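Local coordinates for protein molybdopterin converting factor, subunit 1 (Pyrococcus furiosus, PDB 1VJK) that probably serves as the small, ubiquitin-like MoaD-type subunit of molybdopterin synthase, taking part in molybdenum cofactor biosynthesis, at residues A18-L23 and A66-A71; I31-G36 and I43-K48; A37-L42 and I70-R75. One frame throughout, in Å; residues are numbered along the deposited sequence.

How the contacts relate
The three contacts tie helices into a ubiquitin-like domain built on one mixed sheet, whose strands run in the order 28-33, 10-16, 88-92, 69-72. Contact 1 joins helix 19-24 to the residues leading into edge strand 69-72, while contacts 2 and 3 pack helix 39-49 on the sheet. The segments of contacts 1 and 3 share Ile-70 and Ala-71; their centres are about 13 Å apart. Contacts 2 and 3 lie closer, about 10 Å between centres, and touch where Leu-42 CD1 meets Ile-31 CD1 at 3.9 Å. Together they take helix 39-49 to both edge strands, 28-33 and 69-72. Contact 1 stays separate from contact 2, with about 16 Å between centres and about 5 Å between nearest atoms, without touching.

Contact 1 (A18-L23 and A66-A71); sequences ARFRQL and ADVNIA
Phe-20, on the short helix 19-24, points its ring at the side chain of Val-68 and the carbonyl of Asp-67. The ring leaves beside its own backbone N (chi1 -58°), which directs CZ toward segment 66-71. Phe-20 CZ lies 3.6 Å from Val-68 CG2, a contact neither squarely over the face nor at the edge. The carbonyl of Asp-67 comes up to the ring edge near its plane, Phe-20 CZ being 3.3 Å from Asp-67 O, the geometry in which the positive rim of an aromatic ring faces an oxygen.

Arg-19 packs on the same ring. With chi1 at 73° its CG sits over one ring face, and the extended chain carries the guanidinium along the ring, with Phe-20 CE1 3.6 Å above its plane. At the far end Arg-19 NH2 stops 4.1 Å from Asp-67 OD1, too far for a salt bridge, with the two planar groups nearly perpendicular at 83°. The stronger partners lie outside: Glu-56 takes Arg-19 NH2 in a salt bridge, and Val-57 N donates to Asp-67 OD2. An alanine in place of Phe-20 would probably leave Val-68 CG2 without its aromatic neighbour, the Asp-67 carbonyl without the ring edge, and the guanidinium, still held by Glu-56, without the ring at its face. The arrangement joins a short helix to the lead-in of an edge strand in a ubiquitin-like, beta-grasp fold of the ThiS/MoaD family.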
ATOM      1  N   ALA A  18      -2.455  -8.461   9.185  1.00  9.04           N
ATOM      2  CA  ALA A  18      -3.754  -8.862   9.720  1.00  8.07           C
ATOM      3  C   ALA A  18      -4.672  -9.353   8.590  1.00  9.04           C
ATOM      4  O   ALA A  18      -4.237 -10.177   7.775  1.00  8.85           O
ATOM      5  CB  ALA A  18      -4.380  -7.737  10.542  1.00 11.72           C
ATOM      6  N   ARG A  19      -5.920  -8.875   8.521  1.00  7.97           N
ATOM      7  CA  ARG A  19      -6.842  -9.497   7.549  1.00  7.44           C
ATOM      8  C   ARG A  19      -6.442  -9.235   6.116  1.00  8.03           C
ATOM      9  O   ARG A  19      -6.860  -9.957   5.215  1.00  8.59           O
ATOM     10  CB  ARG A  19      -8.298  -9.100   7.799  1.00  8.23           C
ATOM     11  CG  ARG A  19      -8.666  -7.694   7.430  1.00  9.25           C
ATOM     12  CD  ARG A  19     -10.094  -7.413   7.833  1.00  8.72           C
ATOM     13  NE  ARG A  19     -10.465  -6.034   7.579  1.00  9.45           N
ATOM     14  CZ  ARG A  19     -10.998  -5.595   6.430  1.00  9.50           C
ATOM     15  NH1 ARG A  19     -11.247  -6.433   5.416  1.00  8.26           N
ATOM     16  NH2 ARG A  19     -11.279  -4.279   6.316  1.00 10.06           N
ATOM     17  N   PHE A  20      -5.601  -8.227   5.891  1.00  7.80           N
ATOM     18  CA  PHE A  20      -5.174  -7.900   4.518  1.00  7.18           C
ATOM     19  C   PHE A  20      -4.230  -8.933   3.950  1.00 10.09           C
ATOM     20  O   PHE A  20      -4.079  -9.010   2.729  1.00 10.87           O
ATOM     21  CB  PHE A  20      -4.645  -6.458   4.465  1.00  7.34           C
ATOM     22  CG  PHE A  20      -5.668  -5.481   4.905  1.00  8.30           C
ATOM     23  CD1 PHE A  20      -6.893  -5.421   4.263  1.00 10.95           C
ATOM     24  CD2 PHE A  20      -5.467  -4.666   6.024  1.00  9.80           C
ATOM     25  CE1 PHE A  20      -7.906  -4.578   4.691  1.00 10.25           C
ATOM     26  CE2 PHE A  20      -6.485  -3.804   6.452  1.00 12.19           C
ATOM     27  CZ  PHE A  20      -7.706  -3.756   5.778  1.00  9.37           C
ATOM     28  N   ARG A  21      -3.643  -9.758   4.814  1.00  9.30           N
ATOM     29  CA  ARG A  21      -2.888 -10.926   4.349  1.00  9.47           C
ATOM     30  C   ARG A  21      -3.812 -11.906   3.646  1.00 11.38           C
ATOM     31  O   ARG A  21      -3.392 -12.550   2.674  1.00 11.20           O
ATOM     32  CB  ARG A  21      -2.199 -11.625   5.528  1.00 12.20           C
ATOM     33  CG  ARG A  21      -1.107 -10.787   6.126  1.00 12.80           C
ATOM     34  CD  ARG A  21      -0.483 -11.378   7.373  1.00 13.95           C
ATOM     35  NE  ARG A  21       0.838 -10.794   7.613  1.00 15.55           N
ATOM     36  CZ  ARG A  21       1.726 -11.261   8.486  1.00 18.90           C
ATOM     37  NH1 ARG A  21       1.455 -12.340   9.218  1.00 18.58           N
ATOM     38  NH2 ARG A  21       2.903 -10.654   8.609  1.00 21.76           N
ATOM     39  N   GLN A  22      -5.049 -12.069   4.138  1.00  9.70           N
ATOM     40  CA  GLN A  22      -5.996 -12.924   3.452  1.00 10.10           C
ATOM     41  C   GLN A  22      -6.528 -12.316   2.204  1.00 11.11           C
ATOM     42  O   GLN A  22      -6.716 -13.028   1.231  1.00 13.28           O
ATOM     43  CB  GLN A  22      -7.176 -13.337   4.332  1.00 10.48           C
ATOM     44  CG  GLN A  22      -6.877 -14.450   5.309  1.00 13.58           C
ATOM     45  CD  GLN A  22      -5.812 -14.075   6.291  1.00 15.78           C
ATOM     46  OE1 GLN A  22      -6.013 -13.180   7.131  1.00 17.99           O
ATOM     47  NE2 GLN A  22      -4.655 -14.732   6.195  1.00 16.88           N
ATOM     48  N   LEU A  23      -6.787 -11.004   2.209  1.00 11.22           N
ATOM     49  CA  LEU A  23      -7.273 -10.366   0.984  1.00 12.02           C
ATOM     50  C   LEU A  23      -6.238 -10.407  -0.134  1.00 12.43           C
ATOM     51  O   LEU A  23      -6.590 -10.587  -1.299  1.00 15.60           O
ATOM     52  CB  LEU A  23      -7.656  -8.908   1.251  1.00 13.32           C
ATOM     53  CG  LEU A  23      -8.834  -8.611   2.169  1.00 15.32           C
ATOM     54  CD1 LEU A  23      -9.289  -7.156   1.898  1.00 14.48           C
ATOM     55  CD2 LEU A  23      -9.999  -9.604   2.042  1.00 18.56           C
ATOM     56  N   ALA A  66     -10.671   4.940   8.211  1.00 12.11           N
ATOM     57  CA  ALA A  66     -10.425   4.151   7.002  1.00 10.17           C
ATOM     58  C   ALA A  66     -10.334   2.668   7.325  1.00 11.29           C
ATOM     59  O   ALA A  66     -10.148   2.281   8.470  1.00 13.01           O
ATOM     60  CB  ALA A  66      -9.129   4.625   6.348  1.00 10.73           C
ATOM     61  N   ASP A  67     -10.479   1.831   6.309  1.00  8.86           N
ATOM     62  CA  ASP A  67     -10.237   0.406   6.488  1.00 10.34           C
ATOM     63  C   ASP A  67      -8.743   0.096   6.513  1.00  9.21           C
ATOM     64  O   ASP A  67      -8.323  -0.860   7.178  1.00 10.49           O
ATOM     65  CB  ASP A  67     -10.882  -0.403   5.365  1.00 11.77           C
ATOM     66  CG  ASP A  67     -12.374  -0.261   5.336  1.00 12.82           C
ATOM     67  OD1 ASP A  67     -13.018  -0.562   6.376  1.00 17.27           O
ATOM     68  OD2 ASP A  67     -12.996   0.154   4.335  1.00 13.35           O
ATOM     69  N   VAL A  68      -7.956   0.888   5.770  1.00  8.29           N
ATOM     70  CA  VAL A  68      -6.552   0.599   5.542  1.00  8.53           C
ATOM     71  C   VAL A  68      -5.768   1.876   5.760  1.00  7.31           C
ATOM     72  O   VAL A  68      -6.175   2.937   5.295  1.00 10.77           O
ATOM     73  CB  VAL A  68      -6.286   0.163   4.060  1.00  9.99           C
ATOM     74  CG1 VAL A  68      -4.838  -0.285   3.867  1.00 12.69           C
ATOM     75  CG2 VAL A  68      -7.235  -0.947   3.591  1.00 16.30           C
ATOM     76  N   ASN A  69      -4.614   1.748   6.410  1.00  9.04           N
ATOM     77  CA  ASN A  69      -3.603   2.794   6.398  1.00  8.51           C
ATOM     78  C   ASN A  69      -2.332   2.206   5.842  1.00 10.95           C
ATOM     79  O   ASN A  69      -2.132   0.974   5.854  1.00 11.51           O
ATOM     80  CB  ASN A  69      -3.294   3.320   7.821  1.00 10.06           C
ATOM     81  CG  ASN A  69      -4.383   4.260   8.412  1.00 11.61           C
ATOM     82  OD1 ASN A  69      -4.185   4.790   9.511  1.00 10.98           O
ATOM     83  ND2 ASN A  69      -5.507   4.454   7.710  1.00 10.17           N
ATOM     84  N   ILE A  70      -1.467   3.082   5.336  1.00 10.18           N
ATOM     85  CA  ILE A  70      -0.176   2.622   4.789  1.00 11.38           C
ATOM     86  C   ILE A  70       0.962   3.397   5.406  1.00  9.29           C
ATOM     87  O   ILE A  70       0.757   4.489   5.969  1.00 10.40           O
ATOM     88  CB  ILE A  70      -0.111   2.694   3.233  1.00 13.50           C
ATOM     89  CG1 ILE A  70      -0.109   4.149   2.725  1.00 13.78           C
ATOM     90  CG2 ILE A  70      -1.206   1.804   2.577  1.00 13.24           C
ATOM     91  CD1 ILE A  70       1.324   4.787   2.582  1.00 14.86           C
ATOM     92  N   ALA A  71       2.151   2.826   5.367  1.00  9.22           N
ATOM     93  CA  ALA A  71       3.347   3.524   5.802  1.00 10.22           C
ATOM     94  C   ALA A  71       4.454   3.177   4.853  1.00  8.51           C
ATOM     95  O   ALA A  71       4.553   2.040   4.353  1.00  8.96           O
ATOM     96  CB  ALA A  71       3.732   3.149   7.243  1.00 10.27           C
TER

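Contact 2 (I31-G36 and I43-K48); sequences IELPEG and IEEIKK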
ATOM      1  N   ILE A  31       6.207  -5.159  -5.883  1.00  8.11           N
ATOM      2  CA  ILE A  31       5.431  -4.535  -6.926  1.00  8.94           C
ATOM      3  C   ILE A  31       6.299  -3.564  -7.709  1.00  9.61           C
ATOM      4  O   ILE A  31       6.825  -2.574  -7.162  1.00 10.15           O
ATOM      5  CB  ILE A  31       4.181  -3.827  -6.347  1.00  9.77           C
ATOM      6  CG1 ILE A  31       3.288  -4.856  -5.630  1.00  8.27           C
ATOM      7  CG2 ILE A  31       3.384  -3.187  -7.504  1.00 10.76           C
ATOM      8  CD1 ILE A  31       1.916  -4.379  -5.227  1.00  9.70           C
ATOM      9  N   GLU A  32       6.478  -3.857  -8.986  1.00  8.73           N
ATOM     10  CA  GLU A  32       7.210  -2.989  -9.900  1.00  8.64           C
ATOM     11  C   GLU A  32       6.256  -1.926 -10.441  1.00  9.55           C
ATOM     12  O   GLU A  32       5.167  -2.242 -10.928  1.00 12.64           O
ATOM     13  CB  GLU A  32       7.809  -3.810 -11.034  1.00  8.46           C
ATOM     14  CG  GLU A  32       8.895  -4.803 -10.578  1.00  9.17           C
ATOM     15  CD  GLU A  32       9.537  -5.609 -11.712  1.00  9.86           C
ATOM     16  OE1 GLU A  32       9.363  -5.274 -12.901  1.00  9.76           O
ATOM     17  OE2 GLU A  32      10.284  -6.588 -11.425  1.00 11.83           O
ATOM     18  N   LEU A  33       6.671  -0.666 -10.330  1.00  9.34           N
ATOM     19  CA  LEU A  33       5.865   0.472 -10.712  1.00 11.38           C
ATOM     20  C   LEU A  33       6.641   1.321 -11.700  1.00 12.09           C
ATOM     21  O   LEU A  33       7.863   1.307 -11.681  1.00 12.32           O
ATOM     22  CB  LEU A  33       5.512   1.312  -9.467  1.00 11.36           C
ATOM     23  CG  LEU A  33       4.640   0.605  -8.443  1.00 12.57           C
ATOM     24  CD1 LEU A  33       4.608   1.430  -7.150  1.00 16.38           C
ATOM     25  CD2 LEU A  33       3.240   0.433  -9.046  1.00 16.17           C
ATOM     26  N   PRO A  34       5.956   2.061 -12.578  1.00 12.02           N
ATOM     27  CA  PRO A  34       6.649   2.940 -13.517  1.00 12.22           C
ATOM     28  C   PRO A  34       7.353   4.090 -12.814  1.00 13.09           C
ATOM     29  O   PRO A  34       6.974   4.500 -11.711  1.00 13.18           O
ATOM     30  CB  PRO A  34       5.525   3.470 -14.426  1.00 15.67           C
ATOM     31  CG  PRO A  34       4.351   2.675 -14.133  1.00 15.92           C
ATOM     32  CD  PRO A  34       4.490   2.085 -12.766  1.00 14.04           C
ATOM     33  N   GLU A  35       8.385   4.600 -13.473  1.00 13.61           N
ATOM     34  CA  GLU A  35       9.071   5.802 -13.055  1.00 15.20           C
ATOM     35  C   GLU A  35       8.067   6.881 -12.634  1.00 11.76           C
ATOM     36  O   GLU A  35       7.070   7.104 -13.313  1.00 13.53           O
ATOM     37  CB  GLU A  35       9.939   6.304 -14.213  1.00 18.79           C
ATOM     38  CG  GLU A  35      10.706   7.584 -13.924  1.00 21.48           C
ATOM     39  CD  GLU A  35      11.427   8.139 -15.142  1.00 25.99           C
ATOM     40  OE1 GLU A  35      11.862   7.342 -16.010  1.00 26.36           O
ATOM     41  OE2 GLU A  35      11.568   9.376 -15.217  1.00 28.99           O
ATOM     42  N   GLY A  36       8.344   7.520 -11.499  1.00 10.81           N
ATOM     43  CA  GLY A  36       7.521   8.617 -11.009  1.00 10.42           C
ATOM     44  C   GLY A  36       6.345   8.167 -10.161  1.00 11.39           C
ATOM     45  O   GLY A  36       5.532   8.994  -9.712  1.00 10.63           O
ATOM     46  N   ILE A  43      -1.481   2.194  -4.480  1.00  8.03           N
ATOM     47  CA  ILE A  43      -2.789   1.779  -3.989  1.00  8.12           C
ATOM     48  C   ILE A  43      -3.650   1.285  -5.148  1.00  8.50           C
ATOM     49  O   ILE A  43      -4.320   0.225  -5.041  1.00  8.93           O
ATOM     50  CB  ILE A  43      -3.457   2.930  -3.231  1.00  8.24           C
ATOM     51  CG1 ILE A  43      -2.716   3.157  -1.923  1.00 11.45           C
ATOM     52  CG2 ILE A  43      -4.961   2.625  -2.979  1.00  9.08           C
ATOM     53  CD1 ILE A  43      -3.138   4.442  -1.140  1.00 11.28           C
ATOM     54  N   GLU A  44      -3.649   2.014  -6.278  1.00  8.07           N
ATOM     55  CA  GLU A  44      -4.409   1.525  -7.435  1.00  8.57           C
ATOM     56  C   GLU A  44      -3.929   0.192  -7.959  1.00  9.86           C
ATOM     57  O   GLU A  44      -4.757  -0.637  -8.395  1.00  9.51           O
ATOM     58  CB  GLU A  44      -4.456   2.578  -8.537  1.00  9.51           C
ATOM     59  CG  GLU A  44      -5.251   3.820  -8.129  1.00 11.85           C
ATOM     60  CD  GLU A  44      -6.633   3.507  -7.571  1.00 15.30           C
ATOM     61  OE1 GLU A  44      -7.471   2.967  -8.327  1.00 16.48           O
ATOM     62  OE2 GLU A  44      -6.886   3.785  -6.374  1.00 16.01           O
ATOM     63  N   GLU A  45      -2.625  -0.039  -7.924  1.00  7.79           N
ATOM     64  CA  GLU A  45      -2.091  -1.307  -8.384  1.00  7.03           C
ATOM     65  C   GLU A  45      -2.460  -2.442  -7.428  1.00  8.01           C
ATOM     66  O   GLU A  45      -2.753  -3.549  -7.896  1.00  7.40           O
ATOM     67  CB  GLU A  45      -0.566  -1.216  -8.588  1.00  8.79           C
ATOM     68  CG  GLU A  45       0.112  -2.533  -9.006  1.00  8.00           C
ATOM     69  CD  GLU A  45      -0.238  -3.018 -10.408  1.00 12.82           C
ATOM     70  OE1 GLU A  45      -0.751  -2.231 -11.223  1.00 14.31           O
ATOM     71  OE2 GLU A  45       0.019  -4.207 -10.710  1.00 13.66           O
ATOM     72  N   ILE A  46      -2.471  -2.192  -6.105  1.00  8.16           N
ATOM     73  CA  ILE A  46      -2.907  -3.223  -5.153  1.00  6.89           C
ATOM     74  C   ILE A  46      -4.347  -3.636  -5.460  1.00  7.57           C
ATOM     75  O   ILE A  46      -4.656  -4.846  -5.511  1.00  8.03           O
ATOM     76  CB  ILE A  46      -2.743  -2.718  -3.711  1.00  5.62           C
ATOM     77  CG1 ILE A  46      -1.243  -2.668  -3.377  1.00  8.60           C
ATOM     78  CG2 ILE A  46      -3.483  -3.612  -2.750  1.00  8.71           C
ATOM     79  CD1 ILE A  46      -0.925  -1.896  -2.132  1.00 11.46           C
ATOM     80  N   LYS A  47      -5.197  -2.645  -5.709  1.00  7.56           N
ATOM     81  CA  LYS A  47      -6.600  -2.902  -6.051  1.00  7.86           C
ATOM     82  C   LYS A  47      -6.751  -3.666  -7.375  1.00  9.12           C
ATOM     83  O   LYS A  47      -7.666  -4.512  -7.509  1.00 10.55           O
ATOM     84  CB  LYS A  47      -7.382  -1.593  -6.098  1.00  7.85           C
ATOM     85  CG  LYS A  47      -7.474  -0.919  -4.779  1.00 10.48           C
ATOM     86  CD  LYS A  47      -8.194   0.431  -4.952  1.00 12.20           C
ATOM     87  CE  LYS A  47      -8.311   1.166  -3.659  1.00 14.39           C
ATOM     88  NZ  LYS A  47      -8.707   2.583  -3.982  1.00 20.08           N
ATOM     89  N   LYS A  48      -5.873  -3.389  -8.334  1.00  8.48           N
ATOM     90  CA  LYS A  48      -5.899  -4.074  -9.615  1.00 10.79           C
ATOM     91  C   LYS A  48      -5.476  -5.533  -9.466  1.00  9.40           C
ATOM     92  O   LYS A  48      -6.040  -6.418 -10.126  1.00 12.40           O
ATOM     93  CB  LYS A  48      -4.977  -3.355 -10.604  1.00 12.02           C
ATOM     94  CG  LYS A  48      -4.947  -3.971 -11.992  1.00 15.13           C
ATOM     95  CD  LYS A  48      -4.083  -3.143 -12.947  1.00 17.94           C
ATOM     96  CE  LYS A  48      -4.136  -3.733 -14.342  1.00 23.36           C
ATOM     97  NZ  LYS A  48      -3.420  -5.052 -14.389  1.00 27.66           N
TER
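Ile-31 of strand 28-33 meets helix 39-49 through two different branches, and these carry most of the apolar contact. One touches the aliphatic part of Glu-45, where Ile-31 CG2 lies 3.7 Å from Glu-45 CG. The other runs on to its end methyl, and Ile-31 CD1 lies 4.0 Å from Ile-46 CG1. The division follows from chi1 of -60°: CG2 stands anti to the backbone N, and CG1 beside it. The two isoleucine side chains cross at about a right angle. Leu-33, two residues along on the same strand, adds a looser touch, Leu-33 CD2 coming 4.2 Å from Glu-45 CB as the two side chains run past each other in opposite directions. Short-segment axes of strand and helix come within 10.2 Å at an angle of 128°. Leu-42 and Val-14 also touch Ile-31, and Tyr-16 touches Ile-46, extending the apolar layer beneath the helix.

The charged groups near the contact belong to the helix. Glu-45 has CG anti to its backbone N (chi1 177°) and then bends at chi2, so its methylenes lie against Ile-31 while OE2 forms a salt bridge with Arg-49, one turn on; a second bridge, Lys-47 to Glu-44, lies away from the strand.

Between the two segments the side-chain contact is thus purely van der Waals: Glu-45 presents its hydrocarbon stem to the strand and its carboxylate to Arg-49, a division suited to the border of the core between helix and edge strand.

Contact 3 (A37-L42 and I70-R75); sequences ARVRDL and IAVNGR
This is a small, buried, wholly apolar contact between the first turn of helix 39-49 and edge strand 69-72, on the face of the sheet that the helix covers. Val-39 is the hub, with each methyl meeting a different strand residue. It meets the end of Ile-70 tip to tip, where Val-39 CG1 lies 3.8 Å from Ile-70 CD1. On its other branch Val-39 CG2 lies 4.0 Å from Val-72 CG2, and these two side chains slide past each other in opposite directions. Ile-70 and Val-72 are alternate residues and so point to the same side of the strand. In Ile-70, chi1 of 68° sets CG1 between the backbone N and the carbonyl carbon, and from there CD1 reaches the valine. Val-77 also touches both Val-39 and Val-72, while Val-91 and Val-89 of the neighbouring strand pack on Ile-70 and Val-72 respectively.

Polar groups fix the two ends. Just ahead of the helix, the backbone N of Arg-38, the N-cap residue, donates to Asp-41 OD2 at 2.8 Å with an N-H...O angle of 161°, meeting the carboxylate on its anti side, 25° out of the carboxylate plane; this ties the helix start to its first turn. At the end of the strand, Val-72 to Arg-75 form a type I' turn, with Val-72 N bonded to Arg-75 O and Arg-75 N to Val-72 O; both central residues, Asn-73 and Gly-74, have positive phi. A helix packed across one face of a mixed sheet is the hallmark of the beta-grasp fold; here Val-39 ties its first turn to edge strand 69-72.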
ATOM      1  N   ALA A  37       6.234   6.867  -9.927  1.00  9.83           N
ATOM      2  CA  ALA A  37       5.102   6.361  -9.172  1.00  8.36           C
ATOM      3  C   ALA A  37       4.995   6.986  -7.814  1.00  8.18           C
ATOM      4  O   ALA A  37       6.000   7.207  -7.118  1.00  9.72           O
ATOM      5  CB  ALA A  37       5.195   4.826  -9.023  1.00 10.08           C
ATOM      6  N   ARG A  38       3.744   7.234  -7.431  1.00  6.91           N
ATOM      7  CA  ARG A  38       3.401   7.799  -6.140  1.00  6.25           C
ATOM      8  C   ARG A  38       2.637   6.782  -5.296  1.00  6.53           C
ATOM      9  O   ARG A  38       2.127   5.770  -5.803  1.00  7.65           O
ATOM     10  CB  ARG A  38       2.517   9.022  -6.336  1.00  7.32           C
ATOM     11  CG  ARG A  38       3.205  10.154  -7.042  1.00  7.48           C
ATOM     12  CD  ARG A  38       2.267  11.310  -7.288  1.00  7.01           C
ATOM     13  NE  ARG A  38       2.904  12.293  -8.152  1.00  7.75           N
ATOM     14  CZ  ARG A  38       2.382  13.477  -8.424  1.00  5.69           C
ATOM     15  NH1 ARG A  38       1.201  13.784  -7.889  1.00  6.79           N
ATOM     16  NH2 ARG A  38       3.021  14.318  -9.225  1.00  6.73           N
ATOM     17  N   VAL A  39       2.499   7.052  -4.003  1.00  7.59           N
ATOM     18  CA  VAL A  39       1.699   6.193  -3.129  1.00  8.27           C
ATOM     19  C   VAL A  39       0.307   5.900  -3.723  1.00  7.47           C
ATOM     20  O   VAL A  39      -0.152   4.736  -3.732  1.00  8.26           O
ATOM     21  CB  VAL A  39       1.613   6.789  -1.708  1.00  9.54           C
ATOM     22  CG1 VAL A  39       0.504   6.153  -0.866  1.00 11.79           C
ATOM     23  CG2 VAL A  39       2.968   6.667  -1.012  1.00 10.64           C
ATOM     24  N   ARG A  40      -0.367   6.927  -4.260  1.00  7.56           N
ATOM     25  CA  ARG A  40      -1.694   6.681  -4.827  1.00  6.87           C
ATOM     26  C   ARG A  40      -1.663   5.660  -5.993  1.00  7.52           C
ATOM     27  O   ARG A  40      -2.624   4.896  -6.182  1.00  7.60           O
ATOM     28  CB  ARG A  40      -2.364   8.002  -5.247  1.00  7.01           C
ATOM     29  CG  ARG A  40      -1.687   8.715  -6.409  1.00  6.68           C
ATOM     30  CD  ARG A  40      -2.514   9.901  -6.901  1.00  7.86           C
ATOM     31  NE  ARG A  40      -2.655  10.997  -5.914  1.00  7.07           N
ATOM     32  CZ  ARG A  40      -3.741  11.243  -5.194  1.00  7.03           C
ATOM     33  NH1 ARG A  40      -4.833  10.474  -5.274  1.00  8.83           N
ATOM     34  NH2 ARG A  40      -3.739  12.306  -4.382  1.00  8.62           N
ATOM     35  N   ASP A  41      -0.571   5.654  -6.766  1.00  7.45           N
ATOM     36  CA  ASP A  41      -0.453   4.701  -7.893  1.00  6.77           C
ATOM     37  C   ASP A  41      -0.270   3.311  -7.364  1.00 10.11           C
ATOM     38  O   ASP A  41      -0.826   2.358  -7.927  1.00  8.59           O
ATOM     39  CB  ASP A  41       0.707   5.066  -8.816  1.00  7.16           C
ATOM     40  CG  ASP A  41       0.644   6.517  -9.296  1.00  8.07           C
ATOM     41  OD1 ASP A  41      -0.415   6.986  -9.734  1.00  8.24           O
ATOM     42  OD2 ASP A  41       1.671   7.222  -9.264  1.00 11.04           O
ATOM     43  N   LEU A  42       0.480   3.175  -6.283  1.00  7.40           N
ATOM     44  CA  LEU A  42       0.644   1.864  -5.655  1.00  7.10           C
ATOM     45  C   LEU A  42      -0.688   1.331  -5.113  1.00  8.12           C
ATOM     46  O   LEU A  42      -1.007   0.146  -5.321  1.00  8.17           O
ATOM     47  CB  LEU A  42       1.672   1.955  -4.530  1.00  8.58           C
ATOM     48  CG  LEU A  42       1.823   0.695  -3.679  1.00  8.82           C
ATOM     49  CD1 LEU A  42       2.263  -0.542  -4.546  1.00  9.87           C
ATOM     50  CD2 LEU A  42       2.787   0.963  -2.520  1.00 11.17           C
ATOM     51  N   ILE A  70      -1.467   3.082   5.336  1.00 10.18           N
ATOM     52  CA  ILE A  70      -0.176   2.622   4.789  1.00 11.38           C
ATOM     53  C   ILE A  70       0.962   3.397   5.406  1.00  9.29           C
ATOM     54  O   ILE A  70       0.757   4.489   5.969  1.00 10.40           O
ATOM     55  CB  ILE A  70      -0.111   2.694   3.233  1.00 13.50           C
ATOM     56  CG1 ILE A  70      -0.109   4.149   2.725  1.00 13.78           C
ATOM     57  CG2 ILE A  70      -1.206   1.804   2.577  1.00 13.24           C
ATOM     58  CD1 ILE A  70       1.324   4.787   2.582  1.00 14.86           C
ATOM     59  N   ALA A  71       2.151   2.826   5.367  1.00  9.22           N
ATOM     60  CA  ALA A  71       3.347   3.524   5.802  1.00 10.22           C
ATOM     61  C   ALA A  71       4.454   3.177   4.853  1.00  8.51           C
ATOM     62  O   ALA A  71       4.553   2.040   4.353  1.00  8.96           O
ATOM     63  CB  ALA A  71       3.732   3.149   7.243  1.00 10.27           C
ATOM     64  N   VAL A  72       5.295   4.155   4.559  1.00  8.81           N
ATOM     65  CA  VAL A  72       6.455   3.953   3.705  1.00  8.84           C
ATOM     66  C   VAL A  72       7.714   4.034   4.539  1.00  8.64           C
ATOM     67  O   VAL A  72       7.984   5.092   5.143  1.00  9.25           O
ATOM     68  CB  VAL A  72       6.523   4.990   2.574  1.00  7.82           C
ATOM     69  CG1 VAL A  72       7.796   4.761   1.724  1.00 11.22           C
ATOM     70  CG2 VAL A  72       5.260   4.921   1.701  1.00 11.46           C
ATOM     71  N   ASN A  73       8.479   2.944   4.586  1.00  8.07           N
ATOM     72  CA  ASN A  73       9.650   2.835   5.464  1.00  8.98           C
ATOM     73  C   ASN A  73       9.333   3.313   6.888  1.00  9.23           C
ATOM     74  O   ASN A  73      10.123   4.041   7.521  1.00 10.71           O
ATOM     75  CB  ASN A  73      10.830   3.608   4.865  1.00  9.40           C
ATOM     76  CG  ASN A  73      11.174   3.122   3.494  1.00  9.67           C
ATOM     77  OD1 ASN A  73      11.134   1.912   3.243  1.00 11.12           O
ATOM     78  ND2 ASN A  73      11.493   4.029   2.598  1.00 10.56           N
ATOM     79  N   GLY A  74       8.179   2.895   7.389  1.00 10.30           N
ATOM     80  CA  GLY A  74       7.802   3.165   8.761  1.00 10.72           C
ATOM     81  C   GLY A  74       7.193   4.524   8.999  1.00 12.20           C
ATOM     82  O   GLY A  74       7.001   4.876  10.162  1.00 13.45           O
ATOM     83  N   ARG A  75       6.879   5.280   7.942  1.00  9.64           N
ATOM     84  CA  ARG A  75       6.368   6.648   8.103  1.00 11.17           C
ATOM     85  C   ARG A  75       5.033   6.860   7.415  1.00  9.66           C
ATOM     86  O   ARG A  75       4.822   6.353   6.308  1.00 10.60           O
ATOM     87  CB  ARG A  75       7.373   7.660   7.544  1.00 15.12           C
ATOM     88  CG  ARG A  75       8.736   7.663   8.196  1.00 21.76           C
ATOM     89  CD  ARG A  75       9.789   8.434   7.392  1.00 28.39           C
ATOM     90  NE  ARG A  75       9.507   9.877   7.358  1.00 34.94           N
ATOM     91  CZ  ARG A  75       8.985  10.543   6.315  1.00 36.57           C
ATOM     92  NH1 ARG A  75       8.684   9.919   5.182  1.00 34.84           N
ATOM     93  NH2 ARG A  75       8.768  11.848   6.409  1.00 37.68           N
TER